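Long-range contacts in Mgp-operon protein 3 (PDB 6RJ1), which probably acts as a membrane-bound adhesin with which Mycoplasma pneumoniae attaches to host cells, with a role that appears to involve sugars: residues G951-Y956 / E971-R976; K225-R230 / L242-E247; S835-G840 / A912-A917. All blocks are in the same frame, centred on the assembly; numbering follows the deposited sequence.

Contact 1 of 3, residues G951-Y956 / E971-R976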
loop_
_atom_site.group_PDB
_atom_site.type_symbol
_atom_site.label_atom_id
_atom_site.label_comp_id
_atom_site.label_asym_id
_atom_site.label_seq_id
_atom_site.Cartn_x
_atom_site.Cartn_y
_atom_site.Cartn_z
ATOM N N GLY A 951 25.816 -11.335 -24.134
ATOM C CA GLY A 951 25.331 -11.381 -22.762
ATOM C C GLY A 951 26.015 -12.496 -21.998
ATOM O O GLY A 951 25.960 -13.653 -22.423
ATOM N N LYS A 952 26.697 -12.153 -20.884
ATOM C CA LYS A 952 27.419 -13.107 -20.038
ATOM C C LYS A 952 26.429 -14.073 -19.365
ATOM O O LYS A 952 25.525 -13.630 -18.652
ATOM C CB LYS A 952 28.289 -12.357 -19.013
ATOM C CG LYS A 952 29.114 -13.256 -18.105
ATOM C CD LYS A 952 29.581 -12.531 -16.852
ATOM C CE LYS A 952 29.478 -13.406 -15.624
ATOM N NZ LYS A 952 30.112 -12.774 -14.440
ATOM N N VAL A 953 26.584 -15.387 -19.627
ATOM C CA VAL A 953 25.691 -16.420 -19.093
ATOM C C VAL A 953 26.371 -17.263 -18.013
ATOM O O VAL A 953 27.421 -17.851 -18.252
ATOM C CB VAL A 953 25.049 -17.296 -20.205
ATOM C CG1 VAL A 953 24.091 -18.324 -19.615
ATOM C CG2 VAL A 953 24.328 -16.439 -21.240
ATOM N N ASP A 954 25.741 -17.328 -16.829
ATOM C CA ASP A 954 26.187 -18.107 -15.675
ATOM C C ASP A 954 25.211 -19.267 -15.447
ATOM O O ASP A 954 23.998 -19.058 -15.468
ATOM C CB ASP A 954 26.244 -17.217 -14.412
ATOM C CG ASP A 954 27.562 -16.512 -14.111
ATOM O OD1 ASP A 954 28.523 -16.665 -14.906
ATOM O OD2 ASP A 954 27.637 -15.818 -13.072
ATOM N N ILE A 955 25.739 -20.484 -15.243
ATOM C CA ILE A 955 24.929 -21.676 -14.976
ATOM C C ILE A 955 24.991 -22.002 -13.483
ATOM O O ILE A 955 26.076 -22.050 -12.899
ATOM C CB ILE A 955 25.342 -22.895 -15.863
ATOM C CG1 ILE A 955 25.439 -22.530 -17.382
ATOM C CG2 ILE A 955 24.438 -24.118 -15.622
ATOM C CD1 ILE A 955 24.114 -22.049 -18.136
ATOM N N TYR A 956 23.820 -22.244 -12.883
ATOM C CA TYR A 956 23.676 -22.596 -11.476
ATOM C C TYR A 956 22.934 -23.929 -11.321
ATOM O O TYR A 956 22.011 -24.212 -12.086
ATOM C CB TYR A 956 22.930 -21.481 -10.732
ATOM C CG TYR A 956 23.735 -20.213 -10.522
ATOM C CD1 TYR A 956 23.877 -19.276 -11.542
ATOM C CD2 TYR A 956 24.293 -19.914 -9.281
ATOM C CE1 TYR A 956 24.587 -18.091 -11.345
ATOM C CE2 TYR A 956 25.008 -18.733 -9.073
ATOM C CZ TYR A 956 25.146 -17.818 -10.106
ATOM O OH TYR A 956 25.830 -16.636 -9.914
ATOM N N GLU A 971 31.790 -21.405 -17.770
ATOM C CA GLU A 971 32.917 -21.043 -18.626
ATOM C C GLU A 971 32.658 -21.565 -20.043
ATOM O O GLU A 971 32.850 -20.816 -20.999
ATOM C CB GLU A 971 34.248 -21.590 -18.074
ATOM C CG GLU A 971 35.471 -21.082 -18.827
ATOM C CD GLU A 971 36.704 -21.962 -18.742
ATOM O OE1 GLU A 971 36.976 -22.706 -19.714
ATOM O OE2 GLU A 971 37.403 -21.901 -17.705
ATOM N N ASN A 972 32.190 -22.830 -20.160
ATOM C CA ASN A 972 31.868 -23.535 -21.409
ATOM C C ASN A 972 30.876 -22.762 -22.285
ATOM O O ASN A 972 31.097 -22.630 -23.491
ATOM C CB ASN A 972 31.328 -24.935 -21.097
ATOM C CG ASN A 972 31.050 -25.782 -22.305
ATOM O OD1 ASN A 972 31.954 -26.392 -22.882
ATOM N ND2 ASN A 972 29.785 -25.841 -22.704
ATOM N N VAL A 973 29.792 -22.257 -21.675
ATOM C CA VAL A 973 28.751 -21.484 -22.357
ATOM C C VAL A 973 29.258 -20.056 -22.705
ATOM O O VAL A 973 28.769 -19.457 -23.665
ATOM C CB VAL A 973 27.411 -21.513 -21.565
ATOM C CG1 VAL A 973 27.410 -20.544 -20.384
ATOM C CG2 VAL A 973 26.214 -21.280 -22.478
ATOM N N LYS A 974 30.271 -19.549 -21.954
ATOM C CA LYS A 974 30.878 -18.229 -22.149
ATOM C C LYS A 974 31.910 -18.212 -23.280
ATOM O O LYS A 974 31.716 -17.482 -24.255
ATOM C CB LYS A 974 31.502 -17.703 -20.844
ATOM C CG LYS A 974 30.680 -16.616 -20.164
ATOM C CD LYS A 974 31.273 -16.230 -18.814
ATOM C CE LYS A 974 30.466 -16.783 -17.664
ATOM N NZ LYS A 974 30.994 -16.353 -16.346
ATOM N N ARG A 975 32.997 -19.015 -23.149
ATOM C CA ARG A 975 34.104 -19.085 -24.105
ATOM C C ARG A 975 33.626 -19.237 -25.568
ATOM O O ARG A 975 33.264 -20.326 -26.025
ATOM C CB ARG A 975 35.169 -20.142 -23.712
ATOM C CG ARG A 975 34.674 -21.575 -23.505
ATOM C CD ARG A 975 35.809 -22.549 -23.233
ATOM N NE ARG A 975 36.494 -22.965 -24.459
ATOM C CZ ARG A 975 37.679 -22.506 -24.856
ATOM N NH1 ARG A 975 38.223 -22.944 -25.985
ATOM N NH2 ARG A 975 38.332 -21.609 -24.126
ATOM N N ARG A 976 33.576 -18.077 -26.254
ATOM C CA ARG A 976 33.218 -17.814 -27.657
ATOM C C ARG A 976 32.344 -18.890 -28.317
ATOM O O ARG A 976 31.163 -19.013 -27.995
ATOM C CB ARG A 976 34.484 -17.550 -28.508
ATOM C CG ARG A 976 35.636 -16.801 -27.794
ATOM C CD ARG A 976 35.322 -15.356 -27.415
ATOM N NE ARG A 976 35.405 -15.131 -25.968
ATOM C CZ ARG A 976 36.331 -14.383 -25.371
ATOM N NH1 ARG A 976 37.262 -13.767 -26.087
ATOM N NH2 ARG A 976 36.324 -14.239 -24.052
#

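Contact 2 of 3, residues K225-R230 / L242-E247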
loop_
_atom_site.group_PDB
_atom_site.type_symbol
_atom_site.label_atom_id
_atom_site.label_comp_id
_atom_site.label_asym_id
_atom_site.label_seq_id
_atom_site.Cartn_x
_atom_site.Cartn_y
_atom_site.Cartn_z
ATOM N N LYS A 225 2.835 22.011 10.036
ATOM C CA LYS A 225 4.230 21.763 9.649
ATOM C C LYS A 225 4.376 20.347 9.097
ATOM O O LYS A 225 3.464 19.522 9.252
ATOM C CB LYS A 225 5.168 21.939 10.868
ATOM C CG LYS A 225 5.279 23.370 11.369
ATOM C CD LYS A 225 6.228 23.486 12.554
ATOM C CE LYS A 225 6.683 24.907 12.795
ATOM N NZ LYS A 225 5.593 25.769 13.326
ATOM N N GLY A 226 5.528 20.083 8.478
ATOM C CA GLY A 226 5.881 18.767 7.961
ATOM C C GLY A 226 5.642 18.495 6.495
ATOM O O GLY A 226 5.405 19.419 5.704
ATOM N N ARG A 227 5.707 17.189 6.138
ATOM C CA ARG A 227 5.487 16.630 4.795
ATOM C C ARG A 227 4.194 17.179 4.211
ATOM O O ARG A 227 3.196 17.333 4.926
ATOM C CB ARG A 227 5.408 15.095 4.805
ATOM C CG ARG A 227 6.257 14.377 5.851
ATOM C CD ARG A 227 7.199 13.347 5.250
ATOM N NE ARG A 227 6.484 12.405 4.397
ATOM C CZ ARG A 227 6.835 12.094 3.158
ATOM N NH1 ARG A 227 6.101 11.259 2.448
ATOM N NH2 ARG A 227 7.934 12.606 2.623
ATOM N N ALA A 228 4.225 17.506 2.916
ATOM C CA ALA A 228 3.095 18.102 2.235
ATOM C C ALA A 228 1.874 17.206 2.134
ATOM O O ALA A 228 1.985 16.005 1.887
ATOM C CB ALA A 228 3.507 18.578 0.865
ATOM N N TYR A 229 0.709 17.818 2.373
ATOM C CA TYR A 229 -0.624 17.273 2.202
ATOM C C TYR A 229 -1.206 18.190 1.154
ATOM O O TYR A 229 -1.152 19.420 1.310
ATOM C CB TYR A 229 -1.440 17.339 3.498
ATOM C CG TYR A 229 -1.108 16.225 4.460
ATOM C CD1 TYR A 229 -1.679 14.959 4.319
ATOM C CD2 TYR A 229 -0.206 16.425 5.501
ATOM C CE1 TYR A 229 -1.365 13.922 5.197
ATOM C CE2 TYR A 229 0.112 15.399 6.388
ATOM C CZ TYR A 229 -0.472 14.148 6.236
ATOM O OH TYR A 229 -0.152 13.141 7.122
ATOM N N ARG A 230 -1.651 17.627 0.034
ATOM C CA ARG A 230 -2.150 18.485 -1.029
ATOM C C ARG A 230 -3.523 18.064 -1.539
ATOM O O ARG A 230 -3.900 16.894 -1.441
ATOM C CB ARG A 230 -1.128 18.574 -2.192
ATOM C CG ARG A 230 0.221 19.215 -1.859
ATOM C CD ARG A 230 0.160 20.730 -1.796
ATOM N NE ARG A 230 1.456 21.338 -1.472
ATOM C CZ ARG A 230 1.879 21.594 -0.234
ATOM N NH1 ARG A 230 3.071 22.141 -0.034
ATOM N NH2 ARG A 230 1.119 21.288 0.813
ATOM N N LEU A 242 13.532 16.862 6.847
ATOM C CA LEU A 242 14.325 15.891 7.600
ATOM C C LEU A 242 13.632 15.592 8.923
ATOM O O LEU A 242 13.709 14.466 9.418
ATOM C CB LEU A 242 15.734 16.431 7.860
ATOM C CG LEU A 242 16.687 16.390 6.683
ATOM C CD1 LEU A 242 17.745 17.437 6.830
ATOM C CD2 LEU A 242 17.335 15.017 6.544
ATOM N N ASP A 243 12.954 16.614 9.485
ATOM C CA ASP A 243 12.197 16.559 10.730
ATOM C C ASP A 243 10.898 17.343 10.526
ATOM O O ASP A 243 10.932 18.566 10.380
ATOM C CB ASP A 243 13.028 17.155 11.886
ATOM C CG ASP A 243 12.574 16.808 13.297
ATOM O OD1 ASP A 243 11.402 16.385 13.465
ATOM O OD2 ASP A 243 13.391 16.961 14.239
ATOM N N SER A 244 9.761 16.634 10.499
ATOM C CA SER A 244 8.441 17.234 10.307
ATOM C C SER A 244 7.884 17.938 11.555
ATOM O O SER A 244 6.830 18.579 11.495
ATOM C CB SER A 244 7.459 16.208 9.769
ATOM O OG SER A 244 7.589 16.124 8.364
ATOM N N THR A 245 8.604 17.827 12.672
ATOM C CA THR A 245 8.291 18.467 13.940
ATOM C C THR A 245 8.903 19.884 13.922
ATOM O O THR A 245 8.471 20.760 14.677
ATOM C CB THR A 245 8.727 17.514 15.084
ATOM O OG1 THR A 245 7.597 16.746 15.505
ATOM C CG2 THR A 245 9.387 18.219 16.281
ATOM N N LYS A 246 9.866 20.116 13.009
ATOM C CA LYS A 246 10.596 21.381 12.890
ATOM C C LYS A 246 10.400 22.115 11.562
ATOM O O LYS A 246 10.229 23.334 11.569
ATOM C CB LYS A 246 12.094 21.150 13.166
ATOM C CG LYS A 246 12.398 21.032 14.653
ATOM C CD LYS A 246 13.655 20.214 14.937
ATOM C CE LYS A 246 14.060 20.246 16.398
ATOM N NZ LYS A 246 13.077 19.558 17.283
ATOM N N GLU A 247 10.441 21.388 10.435
ATOM C CA GLU A 247 10.319 21.989 9.104
ATOM C C GLU A 247 9.115 21.471 8.315
ATOM O O GLU A 247 8.407 20.582 8.787
ATOM C CB GLU A 247 11.636 21.840 8.307
ATOM C CG GLU A 247 12.817 22.603 8.901
ATOM C CD GLU A 247 12.695 24.106 9.096
ATOM O OE1 GLU A 247 13.413 24.637 9.975
ATOM O OE2 GLU A 247 11.908 24.758 8.371
#

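Contact 3 of 3, residues S835-G840 / A912-A917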
loop_
_atom_site.group_PDB
_atom_site.type_symbol
_atom_site.label_atom_id
_atom_site.label_comp_id
_atom_site.label_asym_id
_atom_site.label_seq_id
_atom_site.Cartn_x
_atom_site.Cartn_y
_atom_site.Cartn_z
ATOM N N SER A 835 -0.184 -16.154 7.572
ATOM C CA SER A 835 1.055 -16.587 8.215
ATOM C C SER A 835 2.195 -15.616 7.878
ATOM O O SER A 835 2.361 -15.236 6.717
ATOM C CB SER A 835 1.419 -18.007 7.799
ATOM O OG SER A 835 2.779 -18.112 7.405
ATOM N N TYR A 836 2.974 -15.222 8.894
ATOM C CA TYR A 836 4.137 -14.359 8.727
ATOM C C TYR A 836 5.340 -15.058 9.354
ATOM O O TYR A 836 5.308 -15.402 10.541
ATOM C CB TYR A 836 3.893 -12.956 9.316
ATOM C CG TYR A 836 5.154 -12.136 9.494
ATOM C CD1 TYR A 836 5.714 -11.438 8.426
ATOM C CD2 TYR A 836 5.806 -12.078 10.724
ATOM C CE1 TYR A 836 6.882 -10.693 8.583
ATOM C CE2 TYR A 836 6.985 -11.357 10.885
ATOM C CZ TYR A 836 7.512 -10.655 9.816
ATOM O OH TYR A 836 8.673 -9.944 9.987
ATOM N N THR A 837 6.382 -15.309 8.550
ATOM C CA THR A 837 7.608 -15.948 9.024
ATOM C C THR A 837 8.755 -14.954 8.836
ATOM O O THR A 837 9.012 -14.541 7.700
ATOM C CB THR A 837 7.842 -17.283 8.316
ATOM O OG1 THR A 837 6.624 -18.028 8.315
ATOM C CG2 THR A 837 8.961 -18.101 8.959
ATOM N N PRO A 838 9.427 -14.521 9.924
ATOM C CA PRO A 838 10.524 -13.552 9.768
ATOM C C PRO A 838 11.717 -14.141 9.032
ATOM O O PRO A 838 12.097 -15.281 9.304
ATOM C CB PRO A 838 10.898 -13.195 11.217
ATOM C CG PRO A 838 9.792 -13.717 12.067
ATOM C CD PRO A 838 9.252 -14.897 11.341
ATOM N N PHE A 839 12.298 -13.384 8.090
ATOM C CA PHE A 839 13.471 -13.884 7.381
ATOM C C PHE A 839 14.781 -13.467 8.093
ATOM O O PHE A 839 14.766 -12.602 8.972
ATOM C CB PHE A 839 13.451 -13.550 5.875
ATOM C CG PHE A 839 13.173 -12.148 5.381
ATOM C CD1 PHE A 839 13.821 -11.050 5.938
ATOM C CD2 PHE A 839 12.375 -11.938 4.254
ATOM C CE1 PHE A 839 13.596 -9.757 5.439
ATOM C CE2 PHE A 839 12.145 -10.647 3.762
ATOM C CZ PHE A 839 12.762 -9.567 4.352
ATOM N N GLY A 840 15.879 -14.133 7.750
ATOM C CA GLY A 840 17.192 -13.898 8.342
ATOM C C GLY A 840 17.844 -12.580 7.980
ATOM O O GLY A 840 17.303 -11.798 7.191
ATOM N N ALA A 912 -1.428 -22.392 11.125
ATOM C CA ALA A 912 -1.491 -21.809 9.784
ATOM C C ALA A 912 -0.320 -22.312 8.940
ATOM O O ALA A 912 0.817 -22.171 9.402
ATOM C CB ALA A 912 -1.436 -20.291 9.872
ATOM N N PRO A 913 -0.540 -22.895 7.724
ATOM C CA PRO A 913 0.609 -23.326 6.901
ATOM C C PRO A 913 1.467 -22.111 6.542
ATOM O O PRO A 913 0.941 -21.081 6.109
ATOM C CB PRO A 913 -0.038 -23.965 5.665
ATOM C CG PRO A 913 -1.456 -24.175 6.019
ATOM C CD PRO A 913 -1.816 -23.135 7.023
ATOM N N ALA A 914 2.771 -22.206 6.826
ATOM C CA ALA A 914 3.714 -21.108 6.641
ATOM C C ALA A 914 4.622 -21.229 5.414
ATOM O O ALA A 914 4.624 -22.247 4.723
ATOM C CB ALA A 914 4.546 -20.931 7.904
ATOM N N ALA A 915 5.373 -20.155 5.146
ATOM C CA ALA A 915 6.338 -20.037 4.063
ATOM C C ALA A 915 7.736 -19.799 4.646
ATOM O O ALA A 915 7.870 -19.473 5.824
ATOM C CB ALA A 915 5.946 -18.893 3.143
ATOM N N LEU A 916 8.776 -19.981 3.827
ATOM C CA LEU A 916 10.163 -19.795 4.238
ATOM C C LEU A 916 10.918 -19.093 3.124
ATOM O O LEU A 916 10.988 -19.616 2.017
ATOM C CB LEU A 916 10.797 -21.161 4.571
ATOM C CG LEU A 916 12.118 -21.137 5.336
ATOM C CD1 LEU A 916 11.895 -20.946 6.829
ATOM C CD2 LEU A 916 12.885 -22.403 5.101
ATOM N N ALA A 917 11.439 -17.889 3.409
ATOM C CA ALA A 917 12.185 -17.075 2.449
ATOM C C ALA A 917 13.669 -17.108 2.746
ATOM O O ALA A 917 14.072 -16.859 3.887
ATOM C CB ALA A 917 11.687 -15.645 2.472
#

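Contact 1 of 3, residues G951-Y956 / E971-R976
Lys974 and Asp954 make the polar half of this contact, a salt bridge in which Lys974 NZ stands 2.9 Å from Asp954 OD1 and meets that oxygen nearly along its C-O axis. The lysine chain is extended at chi2 and chi4 but bent about CG-CD (chi3 -105°), which carries CE over the strand backbone, 3.3 Å from Val953 O, before NZ arrives at the carboxylate. Asp954 OD1 has a second salt bridge to Lys965 of the neighbouring strand 962-965, so two ammonium groups share one oxygen. Lys952 completes the basic surroundings: its CG lies 3.7 Å from Lys974 CD, and its NZ is 4.1 Å from Lys974 NZ, with a long, weak ion pair to Asp927.

The apolar half is carried by a single methyl of Val973. Its CG1 sits between the backbone N and the carbonyl carbon (chi1 79°), approaching Val953 CB to 4.0 Å and Ile955 CG1 to 4.1 Å. Both valines also touch Thr21, from the start of the chain, while Ser970 OG bonds to Ile955 N and adds a polar tie between helix 967-974 and the strand.

The C-terminal helix is thus packed against strand 952-959 by apolar contacts of Val973 and by a salt bridge. Three lysines around Asp954 would be expected to stabilise its carboxylate in the charged form.

Contact 2 of 3, residues K225-R230 / L242-E247
Gly226 and Ser244 bring the two backbones together, with their CA atoms 3.8 Å apart. Gly226 has a positive phi (97°) and no side chain, and Ser244 CB approaches its CA to 3.5 Å. The Gly226 N-H reaches Glu247 O at 2.9 Å, but the angle at the hydrogen is only 122°, so this bond is weak. Segment 242-247 presents these groups because it is tightly turned: Asp243 O accepts from both Lys246 N and Glu247 N, and Asp243 OD1 accepts from Thr245 N in an Asx turn, the donor lying above the carboxylate plane.

Among the side chains, Ser244 does most. Its OG takes the Arg227 N-H at 3.1 Å with an angle of 139° and donates to Gly178 O, so the one hydroxyl ties three pieces of chain. Arg227 CG lies alongside, 3.3 Å from Ser244 OG, after which the arginine bends at chi2 and chi3; its guanidinium makes salt bridges with Glu167 and Glu240. Lys225 runs along the carbonyl side of the turn: CB is 3.8 Å from Ser244 O and CD is 4.1 Å from Thr245 O. The chain follows the turn as far as CE, 4.1 Å from Lys246 O, and bends at its last torsion.

The contact therefore joins the approach to strand 229-230 with the loop before helix 253-267 chiefly through main-chain groups and one serine hydroxyl. The polar link is one moderately bent N-H...OG bond and one weak N-H...O bond, and the arginine charge is met by two acids in strands 165-167 and 239-241.

Contact 3 of 3, residues S835-G840 / A912-A917
Ser835 has the most surface buried here, pointing from strand 834-838 onto the start of strand 914-920. Its CB lies 3.5 Å from Pro913 O, and its OG is set against Ala914, 3.4 Å from the methyl carbon CB. The same Ala914 CB is 3.6 Å from Thr837 OG1, so the small methyl lies within contact distance of both hydroxyls. Asn813 and Arg811, the donors to Pro913 O and Ala914 O, belong to strand 808-815, which pairs with strand 834-838.

Thr837, second in buried surface, supplies the direct hydrogen bond. Its OG1 donates to Ala915 O at 3.1 Å, with a C=O...donor angle of 147° and a tilt of 15° from the carbonyl plane. The first torsion puts OG1 opposite the carbonyl carbon and beside the backbone N, where it can reach that oxygen, while CG2 lies 3.6 Å from the same Ala915 O.

Ala917 comes third and closes the far end apolarly. Its CB approaches the edge of the Phe839 ring, near the ring plane, at 4.2 Å from CD2. Val809 and Val893, one from each sheet, border the same methyl.

The strand axes come within 6.3 Å and run in roughly the same direction, 28° apart, yet each strand has its backbone partners in its own sheet: Arg811 and Val809 on one side, Thr896 and Ser894 on the other. Two sheets therefore meet by side chains and a side-chain to main-chain hydrogen bond, with no backbone pairing between the two strands, an arrangement that may correspond to neighbouring blades, given the beta-propeller clan of the MgpC adhesin family. The alanine side chains give the seam only methyl groups, and the carbonyls of Pro913, Ala914 and Ala915 are met by Asn813, Arg811 and Thr837 respectively.

In the fold
Along the chain the contacts follow in series: contact 2, then contact 3, then contact 1. The centres of contacts 1 and 3 are 35 Å apart. Those of contacts 2 and 3 are 36 Å apart, and those of contacts 1 and 2 are 51 Å apart. Contact 2 adjoins the mixed sheet that includes strand 229-230, contact 3 joins two antiparallel sheets, and contact 1, at the periphery, lays the last helix on the four-stranded sheet of residues 928-965. From strand 922-924, in the second sheet of contact 3, the chain passes almost at once into that last sheet. Nearest atoms of contacts 1 and 3 are about 16 Å apart and other pairs lie farther, so the three fasten separate regions, each involving different sheets.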